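Local structure of activated BY transcription factor SSRB (Salmonella enterica, 2WNW) at residues S24-D29 and R420-D425; H240-L245 and S276-L281; F267-G272 and L290-G295. The protein is a glycosyl hydrolase family 30 protein, activated by the transcription factor SsrB, that joins a TIM-barrel domain to a beta-sandwich domain. All coordinates share one frame; numbering follows the deposited sequence.

Contact 1. Residues S24-D29 and R420-D425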
loop_
_atom_site.group_PDB
_atom_site.type_symbol
_atom_site.label_atom_id
_atom_site.label_comp_id
_atom_site.label_asym_id
_atom_site.label_seq_id
_atom_site.Cartn_x
_atom_site.Cartn_y
_atom_site.Cartn_z
ATOM N N SER A 24 10.852 25.514 4.922
ATOM C CA SER A 24 12.093 25.926 5.562
ATOM C C SER A 24 13.143 24.907 5.151
ATOM O O SER A 24 12.800 23.836 4.645
ATOM C CB SER A 24 11.944 25.910 7.083
ATOM O OG SER A 24 10.948 26.820 7.509
ATOM N N HIS A 25 14.418 25.235 5.344
ATOM C CA HIS A 25 15.477 24.293 5.007
ATOM C C HIS A 25 15.230 23.107 5.931
ATOM O O HIS A 25 14.941 23.297 7.112
ATOM C CB HIS A 25 16.857 24.893 5.291
ATOM C CG HIS A 25 17.992 24.003 4.888
ATOM N ND1 HIS A 25 18.287 23.725 3.571
ATOM C CD2 HIS A 25 18.880 23.297 5.629
ATOM C CE1 HIS A 25 19.308 22.887 3.518
ATOM N NE2 HIS A 25 19.685 22.611 4.753
ATOM N N ARG A 26 15.336 21.892 5.408
ATOM C CA ARG A 26 15.080 20.711 6.225
ATOM C C ARG A 26 16.036 20.535 7.399
ATOM O O ARG A 26 17.187 20.974 7.360
ATOM C CB ARG A 26 15.116 19.439 5.373
ATOM C CG ARG A 26 16.512 18.980 4.975
ATOM C CD ARG A 26 16.525 17.478 4.702
ATOM N NE ARG A 26 16.205 16.715 5.907
ATOM C CZ ARG A 26 15.962 15.408 5.931
ATOM N NH1 ARG A 26 16.001 14.697 4.813
ATOM N NH2 ARG A 26 15.669 14.811 7.079
ATOM N N GLN A 27 15.537 19.890 8.448
ATOM C CA GLN A 27 16.330 19.606 9.634
ATOM C C GLN A 27 16.973 18.251 9.368
ATOM O O GLN A 27 16.452 17.461 8.580
ATOM C CB GLN A 27 15.433 19.505 10.865
ATOM C CG GLN A 27 14.496 20.681 11.055
ATOM C CD GLN A 27 13.518 20.455 12.191
ATOM O OE1 GLN A 27 13.913 20.338 13.351
ATOM N NE2 GLN A 27 12.232 20.383 11.863
ATOM N N ARG A 28 18.098 17.983 10.022
ATOM C CA ARG A 28 18.796 16.717 9.836
ATOM C C ARG A 28 17.963 15.507 10.255
ATOM O O ARG A 28 17.998 14.470 9.594
ATOM C CB ARG A 28 20.126 16.725 10.602
ATOM C CG ARG A 28 21.286 17.349 9.830
ATOM C CD ARG A 28 22.603 17.209 10.591
ATOM N NE ARG A 28 22.882 18.356 11.452
ATOM C CZ ARG A 28 23.388 19.508 11.020
ATOM N NH1 ARG A 28 23.675 19.671 9.734
ATOM N NH2 ARG A 28 23.609 20.502 11.874
ATOM N N ASP A 29 17.220 15.638 11.351
ATOM C CA ASP A 29 16.387 14.543 11.844
ATOM C C ASP A 29 15.470 14.026 10.742
ATOM O O ASP A 29 14.951 14.808 9.945
ATOM C CB ASP A 29 15.533 15.005 13.026
ATOM C CG ASP A 29 14.506 13.964 13.439
ATOM O OD1 ASP A 29 14.896 12.943 14.032
ATOM O OD2 ASP A 29 13.309 14.162 13.158
ATOM N N ARG A 420 6.107 16.060 8.929
ATOM C CA ARG A 420 6.907 17.049 8.243
ATOM C C ARG A 420 6.915 16.670 6.776
ATOM O O ARG A 420 7.453 15.626 6.407
ATOM C CB ARG A 420 8.340 17.063 8.775
ATOM C CG ARG A 420 8.511 17.711 10.137
ATOM C CD ARG A 420 9.994 17.895 10.438
ATOM N NE ARG A 420 10.657 16.625 10.695
ATOM C CZ ARG A 420 11.913 16.347 10.360
ATOM N NH1 ARG A 420 12.660 17.247 9.736
ATOM N NH2 ARG A 420 12.427 15.165 10.665
ATOM N N VAL A 421 6.292 17.494 5.942
ATOM C CA VAL A 421 6.286 17.224 4.512
ATOM C C VAL A 421 7.691 17.580 4.050
ATOM O O VAL A 421 8.113 18.733 4.153
ATOM C CB VAL A 421 5.257 18.093 3.773
ATOM C CG1 VAL A 421 5.330 17.823 2.273
ATOM C CG2 VAL A 421 3.857 17.788 4.300
ATOM N N LEU A 422 8.407 16.581 3.548
ATOM C CA LEU A 422 9.781 16.766 3.112
ATOM C C LEU A 422 9.917 16.640 1.599
ATOM O O LEU A 422 9.658 15.585 1.028
ATOM C CB LEU A 422 10.667 15.739 3.834
ATOM C CG LEU A 422 12.200 15.782 3.795
ATOM C CD1 LEU A 422 12.706 15.213 2.493
ATOM C CD2 LEU A 422 12.684 17.209 4.007
ATOM N N ASP A 423 10.315 17.739 0.963
ATOM C CA ASP A 423 10.507 17.793 -0.483
ATOM C C ASP A 423 11.953 18.193 -0.755
ATOM O O ASP A 423 12.282 19.382 -0.793
ATOM C CB ASP A 423 9.562 18.825 -1.098
ATOM C CG ASP A 423 9.755 18.982 -2.597
ATOM O OD1 ASP A 423 9.126 19.890 -3.178
ATOM O OD2 ASP A 423 10.527 18.204 -3.198
ATOM N N GLY A 424 12.815 17.201 -0.943
ATOM C CA GLY A 424 14.215 17.492 -1.195
ATOM C C GLY A 424 14.870 18.056 0.050
ATOM O O GLY A 424 14.859 17.417 1.102
ATOM N N ASP A 425 15.433 19.258 -0.057
ATOM C CA ASP A 425 16.093 19.884 1.086
ATOM C C ASP A 425 15.188 20.895 1.783
ATOM O O ASP A 425 15.649 21.701 2.592
ATOM C CB ASP A 425 17.394 20.562 0.633
ATOM C CG ASP A 425 17.149 21.828 -0.164
ATOM O OD1 ASP A 425 16.102 21.924 -0.841
ATOM O OD2 ASP A 425 18.017 22.729 -0.124
HETATM O O HOH W 1 15.618 14.887 1.554
#

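Contact 2. Residues H240-L245 and S276-L281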
loop_
_atom_site.group_PDB
_atom_site.type_symbol
_atom_site.label_atom_id
_atom_site.label_comp_id
_atom_site.label_asym_id
_atom_site.label_seq_id
_atom_site.Cartn_x
_atom_site.Cartn_y
_atom_site.Cartn_z
ATOM N N HIS A 240 -17.833 -2.689 -11.109
ATOM C CA HIS A 240 -18.340 -3.336 -9.909
ATOM C C HIS A 240 -17.304 -3.177 -8.792
ATOM O O HIS A 240 -16.316 -2.454 -8.954
ATOM C CB HIS A 240 -18.629 -4.811 -10.217
ATOM C CG HIS A 240 -19.478 -5.499 -9.191
ATOM N ND1 HIS A 240 -20.573 -4.901 -8.601
ATOM C CD2 HIS A 240 -19.422 -6.753 -8.683
ATOM C CE1 HIS A 240 -21.153 -5.754 -7.779
ATOM N NE2 HIS A 240 -20.474 -6.888 -7.810
ATOM N N ASP A 241 -17.511 -3.850 -7.668
ATOM C CA ASP A 241 -16.603 -3.711 -6.529
ATOM C C ASP A 241 -15.164 -4.189 -6.732
ATOM O O ASP A 241 -14.885 -5.031 -7.574
ATOM C CB ASP A 241 -17.237 -4.375 -5.312
ATOM C CG ASP A 241 -18.664 -3.916 -5.101
ATOM O OD1 ASP A 241 -18.892 -2.687 -5.108
ATOM O OD2 ASP A 241 -19.558 -4.772 -4.935
ATOM N N LYS A 242 -14.255 -3.647 -5.927
ATOM C CA LYS A 242 -12.837 -3.963 -6.046
ATOM C C LYS A 242 -12.375 -5.384 -5.718
ATOM O O LYS A 242 -11.284 -5.785 -6.125
ATOM C CB LYS A 242 -12.029 -2.941 -5.235
ATOM C CG LYS A 242 -12.085 -1.539 -5.840
ATOM C CD LYS A 242 -11.264 -0.529 -5.039
ATOM C CE LYS A 242 -12.049 0.009 -3.855
ATOM N NZ LYS A 242 -11.200 0.897 -3.006
ATOM N N ASP A 243 -13.192 -6.153 -5.006
ATOM C CA ASP A 243 -12.805 -7.519 -4.646
ATOM C C ASP A 243 -12.680 -8.486 -5.833
ATOM O O ASP A 243 -11.955 -9.478 -5.750
ATOM C CB ASP A 243 -13.791 -8.080 -3.620
ATOM C CG ASP A 243 -15.189 -8.222 -4.178
ATOM O OD1 ASP A 243 -15.530 -9.323 -4.665
ATOM O OD2 ASP A 243 -15.942 -7.226 -4.142
ATOM N N GLY A 244 -13.370 -8.200 -6.935
ATOM C CA GLY A 244 -13.300 -9.088 -8.090
ATOM C C GLY A 244 -12.553 -8.505 -9.275
ATOM O O GLY A 244 -12.600 -9.038 -10.388
ATOM N N LEU A 245 -11.843 -7.414 -9.024
ATOM C CA LEU A 245 -11.093 -6.698 -10.050
ATOM C C LEU A 245 -10.069 -7.522 -10.846
ATOM O O LEU A 245 -10.128 -7.580 -12.080
ATOM C CB LEU A 245 -10.401 -5.501 -9.394
ATOM C CG LEU A 245 -10.058 -4.261 -10.214
ATOM C CD1 LEU A 245 -11.262 -3.810 -11.022
ATOM C CD2 LEU A 245 -9.608 -3.159 -9.255
ATOM N N SER A 276 -4.844 -3.365 -3.034
ATOM C CA SER A 276 -3.828 -4.183 -3.692
ATOM C C SER A 276 -4.218 -4.659 -5.089
ATOM O O SER A 276 -3.348 -4.844 -5.945
ATOM C CB SER A 276 -3.474 -5.395 -2.822
ATOM O OG SER A 276 -2.733 -5.003 -1.681
ATOM N N GLN A 277 -5.512 -4.858 -5.330
ATOM C CA GLN A 277 -5.945 -5.315 -6.647
ATOM C C GLN A 277 -5.826 -4.207 -7.685
ATOM O O GLN A 277 -5.573 -4.475 -8.860
ATOM C CB GLN A 277 -7.372 -5.871 -6.586
ATOM C CG GLN A 277 -7.431 -7.196 -5.826
ATOM C CD GLN A 277 -8.703 -7.973 -6.071
ATOM O OE1 GLN A 277 -9.167 -8.084 -7.207
ATOM N NE2 GLN A 277 -9.268 -8.536 -5.005
ATOM N N ILE A 278 -5.996 -2.963 -7.253
ATOM C CA ILE A 278 -5.848 -1.835 -8.168
ATOM C C ILE A 278 -4.369 -1.752 -8.538
ATOM O O ILE A 278 -4.012 -1.651 -9.711
ATOM C CB ILE A 278 -6.238 -0.499 -7.510
ATOM C CG1 ILE A 278 -7.691 -0.538 -7.039
ATOM C CG2 ILE A 278 -6.055 0.640 -8.514
ATOM C CD1 ILE A 278 -8.095 0.709 -6.286
ATOM N N GLN A 279 -3.512 -1.811 -7.520
ATOM C CA GLN A 279 -2.069 -1.730 -7.724
ATOM C C GLN A 279 -1.513 -2.829 -8.626
ATOM O O GLN A 279 -0.667 -2.563 -9.483
ATOM C CB GLN A 279 -1.343 -1.752 -6.379
ATOM C CG GLN A 279 0.150 -1.522 -6.506
ATOM C CD GLN A 279 0.740 -0.904 -5.263
ATOM O OE1 GLN A 279 0.785 -1.533 -4.204
ATOM N NE2 GLN A 279 1.187 0.343 -5.378
ATOM N N TYR A 280 -1.985 -4.057 -8.439
ATOM C CA TYR A 280 -1.520 -5.171 -9.262
ATOM C C TYR A 280 -1.857 -4.912 -10.732
ATOM O O TYR A 280 -1.022 -5.107 -11.612
ATOM C CB TYR A 280 -2.175 -6.485 -8.818
ATOM C CG TYR A 280 -1.626 -7.712 -9.523
ATOM C CD1 TYR A 280 -0.335 -8.175 -9.261
ATOM C CD2 TYR A 280 -2.395 -8.408 -10.454
ATOM C CE1 TYR A 280 0.174 -9.301 -9.906
ATOM C CE2 TYR A 280 -1.896 -9.535 -11.107
ATOM C CZ TYR A 280 -0.613 -9.976 -10.829
ATOM O OH TYR A 280 -0.116 -11.091 -11.469
ATOM N N LEU A 281 -3.086 -4.481 -10.997
ATOM C CA LEU A 281 -3.493 -4.207 -12.372
ATOM C C LEU A 281 -2.765 -2.994 -12.939
ATOM O O LEU A 281 -2.515 -2.914 -14.145
ATOM C CB LEU A 281 -5.009 -3.987 -12.459
ATOM C CG LEU A 281 -5.910 -5.201 -12.196
ATOM C CD1 LEU A 281 -7.340 -4.841 -12.589
ATOM C CD2 LEU A 281 -5.440 -6.406 -13.005
#

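Contact 3. Residues F267-G272 and L290-G295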
loop_
_atom_site.group_PDB
_atom_site.type_symbol
_atom_site.label_atom_id
_atom_site.label_comp_id
_atom_site.label_asym_id
_atom_site.label_seq_id
_atom_site.Cartn_x
_atom_site.Cartn_y
_atom_site.Cartn_z
ATOM N N PHE A 267 -14.581 0.690 -11.282
ATOM C CA PHE A 267 -14.861 -0.047 -10.058
ATOM C C PHE A 267 -15.553 0.802 -9.005
ATOM O O PHE A 267 -15.518 2.032 -9.058
ATOM C CB PHE A 267 -13.580 -0.665 -9.479
ATOM C CG PHE A 267 -12.472 0.326 -9.243
ATOM C CD1 PHE A 267 -11.478 0.518 -10.196
ATOM C CD2 PHE A 267 -12.428 1.070 -8.068
ATOM C CE1 PHE A 267 -10.449 1.437 -9.982
ATOM C CE2 PHE A 267 -11.404 1.994 -7.843
ATOM C CZ PHE A 267 -10.415 2.175 -8.804
ATOM N N HIS A 268 -16.192 0.121 -8.058
ATOM C CA HIS A 268 -16.927 0.759 -6.971
ATOM C C HIS A 268 -16.262 0.381 -5.646
ATOM O O HIS A 268 -15.301 -0.392 -5.630
ATOM C CB HIS A 268 -18.385 0.286 -6.985
ATOM C CG HIS A 268 -19.073 0.472 -8.305
ATOM N ND1 HIS A 268 -20.318 -0.055 -8.575
ATOM C CD2 HIS A 268 -18.688 1.123 -9.430
ATOM C CE1 HIS A 268 -20.670 0.260 -9.810
ATOM N NE2 HIS A 268 -19.697 0.975 -10.351
ATOM N N TRP A 269 -16.783 0.899 -4.535
ATOM C CA TRP A 269 -16.178 0.623 -3.232
ATOM C C TRP A 269 -17.044 -0.132 -2.234
ATOM O O TRP A 269 -16.684 -0.240 -1.066
ATOM C CB TRP A 269 -15.736 1.941 -2.576
ATOM C CG TRP A 269 -16.863 2.832 -2.058
ATOM C CD1 TRP A 269 -18.125 2.444 -1.684
ATOM C CD2 TRP A 269 -16.781 4.236 -1.767
ATOM N NE1 TRP A 269 -18.825 3.516 -1.174
ATOM C CE2 TRP A 269 -18.024 4.627 -1.214
ATOM C CE3 TRP A 269 -15.773 5.202 -1.916
ATOM C CZ2 TRP A 269 -18.287 5.943 -0.808
ATOM C CZ3 TRP A 269 -16.038 6.516 -1.510
ATOM C CH2 TRP A 269 -17.282 6.869 -0.965
ATOM N N TYR A 270 -18.166 -0.674 -2.685
ATOM C CA TYR A 270 -19.093 -1.323 -1.766
ATOM C C TYR A 270 -18.652 -2.555 -0.975
ATOM O O TYR A 270 -19.362 -2.964 -0.056
ATOM C CB TYR A 270 -20.416 -1.584 -2.493
ATOM C CG TYR A 270 -21.016 -0.307 -3.061
ATOM C CD1 TYR A 270 -21.120 -0.111 -4.437
ATOM C CD2 TYR A 270 -21.444 0.720 -2.219
ATOM C CE1 TYR A 270 -21.636 1.079 -4.963
ATOM C CE2 TYR A 270 -21.960 1.912 -2.732
ATOM C CZ TYR A 270 -22.052 2.083 -4.106
ATOM O OH TYR A 270 -22.555 3.257 -4.618
ATOM N N THR A 271 -17.503 -3.142 -1.301
ATOM C CA THR A 271 -17.026 -4.297 -0.537
ATOM C C THR A 271 -15.726 -3.994 0.220
ATOM O O THR A 271 -15.056 -4.899 0.717
ATOM C CB THR A 271 -16.808 -5.546 -1.424
ATOM O OG1 THR A 271 -15.857 -5.258 -2.454
ATOM C CG2 THR A 271 -18.133 -5.992 -2.046
ATOM N N GLY A 272 -15.373 -2.717 0.310
ATOM C CA GLY A 272 -14.171 -2.361 1.042
ATOM C C GLY A 272 -12.999 -1.862 0.220
ATOM O O GLY A 272 -13.118 -1.610 -0.981
ATOM N N LEU A 290 -7.816 2.560 -14.696
ATOM C CA LEU A 290 -8.520 1.953 -13.571
ATOM C C LEU A 290 -9.302 3.082 -12.911
ATOM O O LEU A 290 -8.809 3.770 -12.022
ATOM C CB LEU A 290 -7.516 1.338 -12.596
ATOM C CG LEU A 290 -6.585 0.302 -13.240
ATOM C CD1 LEU A 290 -5.556 -0.172 -12.219
ATOM C CD2 LEU A 290 -7.399 -0.875 -13.768
ATOM N N LEU A 291 -10.534 3.250 -13.366
ATOM C CA LEU A 291 -11.407 4.322 -12.911
ATOM C C LEU A 291 -12.367 4.002 -11.769
ATOM O O LEU A 291 -13.074 2.994 -11.810
ATOM C CB LEU A 291 -12.215 4.816 -14.116
ATOM C CG LEU A 291 -13.340 5.832 -13.931
ATOM C CD1 LEU A 291 -12.756 7.184 -13.556
ATOM C CD2 LEU A 291 -14.141 5.930 -15.225
ATOM N N PHE A 292 -12.392 4.862 -10.753
ATOM C CA PHE A 292 -13.341 4.680 -9.657
ATOM C C PHE A 292 -14.600 5.341 -10.210
ATOM O O PHE A 292 -14.641 6.562 -10.384
ATOM C CB PHE A 292 -12.902 5.410 -8.387
ATOM C CG PHE A 292 -13.942 5.386 -7.307
ATOM C CD1 PHE A 292 -14.181 4.224 -6.580
ATOM C CD2 PHE A 292 -14.740 6.501 -7.067
ATOM C CE1 PHE A 292 -15.211 4.171 -5.630
ATOM C CE2 PHE A 292 -15.770 6.456 -6.120
ATOM C CZ PHE A 292 -16.001 5.282 -5.403
ATOM N N SER A 293 -15.628 4.545 -10.481
ATOM C CA SER A 293 -16.839 5.084 -11.087
ATOM C C SER A 293 -18.061 5.317 -10.213
ATOM O O SER A 293 -19.002 5.974 -10.652
ATOM C CB SER A 293 -17.252 4.196 -12.261
ATOM O OG SER A 293 -17.555 2.892 -11.800
ATOM N N GLU A 294 -18.082 4.777 -9.002
ATOM C CA GLU A 294 -19.248 4.981 -8.154
ATOM C C GLU A 294 -19.067 4.558 -6.706
ATOM O O GLU A 294 -18.463 3.532 -6.409
ATOM C CB GLU A 294 -20.458 4.238 -8.726
ATOM C CG GLU A 294 -21.762 4.582 -8.021
ATOM C CD GLU A 294 -22.800 3.487 -8.146
ATOM O OE1 GLU A 294 -23.146 3.116 -9.288
ATOM O OE2 GLU A 294 -23.271 3.001 -7.096
ATOM N N GLY A 295 -19.623 5.366 -5.812
ATOM C CA GLY A 295 -19.565 5.081 -4.396
ATOM C C GLY A 295 -20.479 6.055 -3.678
ATOM O O GLY A 295 -20.724 7.161 -4.170
#

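Contact 1. Residues S24-D29 and R420-D425
Two bent arginine chains bring Arg26, Asp29 and Arg420 together. Arg26 sets CG between its own N and carbonyl carbon (chi1 76°) and then bends at chi3, which turns the edge of its guanidinium toward the carbonyls of Gln27 and Asp29. Arg420 is also bent at chi3 and turns its guanidinium to the same loop from the other segment. The contact lies in the beta-sandwich part of the protein. It joins the loop after strand 17-25 to the end of strand 417-423 and the turn that leads into strand 426-432.

The carbonyl of Asp29 is gripped by both arginines. Arg420 NH2 gives a nearly straight bond to Asp29 O at 2.6 Å, and Arg26 NH2 reaches the same Asp29 O at 3.0 Å. The two donors come from opposite faces of the carbonyl plane, while the oxygen lies in the plane of each guanidinium. Arg420 NH2 also makes a salt bridge with Asp29 OD2 at 2.8 Å, the carboxylate and guanidinium planes being only 26° apart. Ser31 OG holds this same carboxylate oxygen, and Arg420 has a second acidic partner in Glu427.

Arg26 NE bonds to Gln27 O at 2.8 Å, which fixes the rotation of its guanidinium. Leu422 lies over one face of that group, and its CD2 meets Arg26 CB at 3.6 Å. Gln27 crosses the Arg420 chain, with NE2 3.6 Å from Arg420 CD.

At the turn, the backbone bond from Arg26 N to Asp425 O is 2.8 Å long. His25 stands beside Asp425 with ring and carboxylate planes at 90°. A water accepts from Arg26 NH1 and donates to Gly424 O at 2.7 Å.

Contact 2. Residues H240-L245 and S276-L281
Gln277 NE2 is held by two acceptors, one of them on another chain. Within the subunit it donates to Asp243 O at 2.9 Å, with an N-H...O angle of 156°. Its other partner is Ser387 OG of the second subunit. The contact belongs to the TIM barrel. It sets the loop between strand 234-239 and helix 245-252 against helix 275-284, so that neighbouring beta-alpha units meet here.

Asp243 O lies close to the amide plane of Gln277, but NE2 sits 52° out of the carbonyl plane. The Gln277 chain is extended beyond CG (chi2 -163°), which carries its amide from the helix to the 3-10 turn at Lys242 and Asp243. At the other end of the amide, OE1 accepts from Val246 N. The amide of Gln277 therefore ties helix 275-284 to the start of helix 245-252, just after the N-cap residue Gly244. Gln277 OE1 also lies against Leu245 CB at 3.6 Å.

Beside the amide, the rest of the contact is apolar and buried. Leu245 CB points toward the helix, and the side chain packs against Ile278 and Leu281, three residues apart on that helix. Its CD2 meets Ile278 CG1 at 3.9 Å, and its CG meets Leu281 CD1 at 3.7 Å. The amine of Lys242 goes to a salt bridge with Asp316 and a hydrogen bond with Asp273 O. The aliphatic part of Lys242 runs across the end of Ile278. The closest approach between the Lys242 and Ile278 side chains is CD to CD1, 3.6 Å.

Contact 3. Residues F267-G272 and L290-G295
Backbone hydrogen bonds join Phe267 to the residues either side of Phe292. Phe267 N donates to Leu291 O at 2.8 Å, and Phe267 O accepts from Ser293 N at 2.9 Å. Phe267 thus pairs in parallel with Phe292.

Among side-chain polar bonds, Tyr270 OH donates to Glu294 OE2 at 2.6 Å. OE2 receives it on its anti lone pair, the one away from the other oxygen. Glu294 is extended beyond CG, with CG anti to the backbone N (chi1 -171°), and this brings its carboxylate to the tyrosine hydroxyl. Its OE1 makes a salt bridge with Arg87, and its OE2 also bonds to a glycerol. The polar ends of His268 and Ser293 converge on OD1 of Asp239, which bonds to both.

Three CH-pi contacts lie over ring faces. Phe292 CA sits over the Phe267 ring and Glu294 CB over the His268 ring. Gly295 CA is 3.7 Å from the centroid of the five-membered ring of Trp269.

Apolar contacts gather on the face that carries Phe267 and Phe292, extended by Trp269. Phe267 CE2 meets Phe292 CB at 3.8 Å, and Trp269 CE3 meets Phe292 CZ at 3.5 Å. The Trp269 and Phe292 planes are inclined at 37°. Helix 305-322 covers these aromatic residues.

The whole is a right-handed beta-alpha-beta unit of a TIM barrel: adjacent parallel strands 264-268 and 289-294 are linked through helix 275-284, with Glu294 near the C-terminal end of the strand, beside a bound glycerol.

Contacts 2 and 3 are neighbours in the TIM barrel, with centres 9 Å apart. They touch through Asp243 OD2 and Thr271 OG1, 2.6 Å apart, and through His240 O and His268 N, 2.7 Å apart, both probable hydrogen bonds. Helix 275-284 of contact 2 connects the two strands paired in contact 3. A glycerol bonded to Glu294, probably from the crystallisation liquor, may mark a pocket at contact 3. Both contacts touch the second subunit. Contact 1 lies far off in the beta-sandwich part, its centre 35 Å from that of contact 2 and 36 Å from that of contact 3. Its segments enclose both others along the chain.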